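Local coordinates for protein Afp1 (Serratia entomophila, PDB 6RBN) that probably forms the inner tube of the anti-feeding prophage, a contractile injection system, through stacked copies enclosed by the helical sheath, at residues 114-119 with 138-143. Numbering follows the deposited sequence.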
loop_
_atom_site.group_PDB
_atom_site.type_symbol
_atom_site.label_atom_id
_atom_site.label_comp_id
_atom_site.label_asym_id
_atom_site.label_seq_id
_atom_site.Cartn_x
_atom_site.Cartn_y
_atom_site.Cartn_z
ATOM N N ASN A 114 -50.586 -31.004 13.741
ATOM C CA ASN A 114 -50.798 -32.075 12.759
ATOM C C ASN A 114 -50.201 -31.629 11.432
ATOM O O ASN A 114 -50.887 -31.023 10.607
ATOM C CB ASN A 114 -52.271 -32.423 12.610
ATOM C CG ASN A 114 -52.812 -33.190 13.788
ATOM O OD1 ASN A 114 -52.153 -34.079 14.320
ATOM N ND2 ASN A 114 -54.028 -32.861 14.197
ATOM N N ALA A 115 -48.935 -31.952 11.220
ATOM C CA ALA A 115 -48.232 -31.557 10.013
ATOM C C ALA A 115 -48.159 -32.723 9.040
ATOM O O ALA A 115 -47.970 -33.870 9.443
ATOM C CB ALA A 115 -46.828 -31.057 10.343
ATOM N N PHE A 116 -48.318 -32.419 7.755
ATOM C CA PHE A 116 -48.179 -33.405 6.697
ATOM C C PHE A 116 -47.541 -32.712 5.504
ATOM O O PHE A 116 -47.749 -31.510 5.313
ATOM C CB PHE A 116 -49.535 -34.039 6.330
ATOM C CG PHE A 116 -50.539 -33.088 5.739
ATOM C CD1 PHE A 116 -51.377 -32.354 6.557
ATOM C CD2 PHE A 116 -50.690 -32.983 4.367
ATOM C CE1 PHE A 116 -52.307 -31.498 6.019
ATOM C CE2 PHE A 116 -51.616 -32.128 3.830
ATOM C CZ PHE A 116 -52.427 -31.389 4.656
ATOM N N PRO A 117 -46.751 -33.423 4.700
ATOM C CA PRO A 117 -46.029 -32.756 3.614
ATOM C C PRO A 117 -46.918 -32.440 2.427
ATOM O O PRO A 117 -47.791 -33.220 2.044
ATOM C CB PRO A 117 -44.953 -33.777 3.234
ATOM C CG PRO A 117 -45.532 -35.069 3.601
ATOM C CD PRO A 117 -46.338 -34.831 4.832
ATOM N N THR A 118 -46.685 -31.270 1.842
ATOM C CA THR A 118 -47.337 -30.886 0.605
ATOM C C THR A 118 -46.374 -30.715 -0.557
ATOM O O THR A 118 -46.819 -30.732 -1.706
ATOM C CB THR A 118 -48.131 -29.584 0.787
ATOM O OG1 THR A 118 -47.240 -28.526 1.151
ATOM C CG2 THR A 118 -49.175 -29.741 1.865
ATOM N N SER A 119 -45.077 -30.563 -0.299
ATOM C CA SER A 119 -44.109 -30.434 -1.376
ATOM C C SER A 119 -42.750 -30.909 -0.890
ATOM O O SER A 119 -42.469 -30.914 0.307
ATOM C CB SER A 119 -44.014 -28.995 -1.882
ATOM O OG SER A 119 -43.399 -28.162 -0.926
ATOM N N THR A 138 -42.182 -28.533 2.496
ATOM C CA THR A 138 -43.187 -27.662 3.078
ATOM C C THR A 138 -44.284 -28.506 3.706
ATOM O O THR A 138 -44.649 -29.563 3.191
ATOM C CB THR A 138 -43.812 -26.713 2.061
ATOM O OG1 THR A 138 -44.481 -27.469 1.050
ATOM C CG2 THR A 138 -42.757 -25.849 1.420
ATOM N N LEU A 139 -44.808 -28.017 4.819
ATOM C CA LEU A 139 -45.753 -28.759 5.630
ATOM C C LEU A 139 -47.015 -27.935 5.809
ATOM O O LEU A 139 -46.969 -26.705 5.872
ATOM C CB LEU A 139 -45.155 -29.090 6.993
ATOM C CG LEU A 139 -43.875 -29.922 7.007
ATOM C CD1 LEU A 139 -43.339 -29.978 8.409
ATOM C CD2 LEU A 139 -44.119 -31.309 6.493
ATOM N N MET A 140 -48.145 -28.625 5.883
ATOM C CA MET A 140 -49.427 -28.013 6.189
ATOM C C MET A 140 -49.851 -28.452 7.580
ATOM O O MET A 140 -49.922 -29.651 7.859
ATOM C CB MET A 140 -50.484 -28.411 5.163
ATOM C CG MET A 140 -51.856 -27.805 5.401
ATOM S SD MET A 140 -51.945 -26.032 5.128
ATOM C CE MET A 140 -51.922 -25.989 3.340
ATOM N N ALA A 141 -50.127 -27.488 8.448
ATOM C CA ALA A 141 -50.513 -27.800 9.816
ATOM C C ALA A 141 -51.818 -27.114 10.169
ATOM O O ALA A 141 -52.476 -26.546 9.295
ATOM C CB ALA A 141 -49.416 -27.384 10.785
ATOM N N ASP A 142 -52.201 -27.147 11.442
ATOM C CA ASP A 142 -53.460 -26.539 11.846
ATOM C C ASP A 142 -53.312 -25.533 12.981
ATOM O O ASP A 142 -54.095 -24.581 13.062
ATOM C CB ASP A 142 -54.462 -27.630 12.212
ATOM C CG ASP A 142 -53.882 -28.646 13.135
ATOM O OD1 ASP A 142 -52.669 -28.556 13.389
ATOM O OD2 ASP A 142 -54.624 -29.535 13.594
ATOM N N ARG A 143 -52.326 -25.717 13.856
ATOM C CA ARG A 143 -52.040 -24.697 14.855
ATOM C C ARG A 143 -50.567 -24.741 15.225
ATOM O O ARG A 143 -49.883 -25.745 15.029
ATOM C CB ARG A 143 -52.899 -24.855 16.114
ATOM C CG ARG A 143 -52.559 -26.058 16.943
ATOM C CD ARG A 143 -53.465 -26.182 18.143
ATOM N NE ARG A 143 -53.085 -27.321 18.972
ATOM C CZ ARG A 143 -53.537 -28.557 18.793
ATOM N NH1 ARG A 143 -53.140 -29.533 19.593
ATOM N NH2 ARG A 143 -54.401 -28.815 17.821
#
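F116 and M140 form an antiparallel hydrogen-bonded pair, their side chains side by side on one face of the sheet, in the β-barrel-like fold of a gp19-type tail tube protein, a worked example of how a beta bulge is absorbed without breaking a ladder. The straighter of their two backbone hydrogen bonds runs from M140 N to F116 O at 3.0 Å. Followed outward, M140 CB lies over one face of the F116 ring in a CH-pi contact, 3.6 Å from F116 CZ, while T118 CG2 lies 3.8 Å from M140 CB. M140 CG, anti to the backbone N (chi1 -180°), stays 3.7 Å from F116 CZ; the bend at chi2 (69°) carries SD off the ring, and the side chain packs on A61 and N63, and on T42 of a neighbouring Afp1 subunit. On the other face, L139 CD2 sits 3.7 Å from P117 CA, with W80 covering both residues. Beyond P117 the register slips by one: T118 N bonds to T138 O, and T138 N to S119 O. S119 extends the sheet into that subunit. At the far end, the backbone N of N114 meets D142 OD1 on the syn side at 3.2 Å, 29° out of the carboxylate plane.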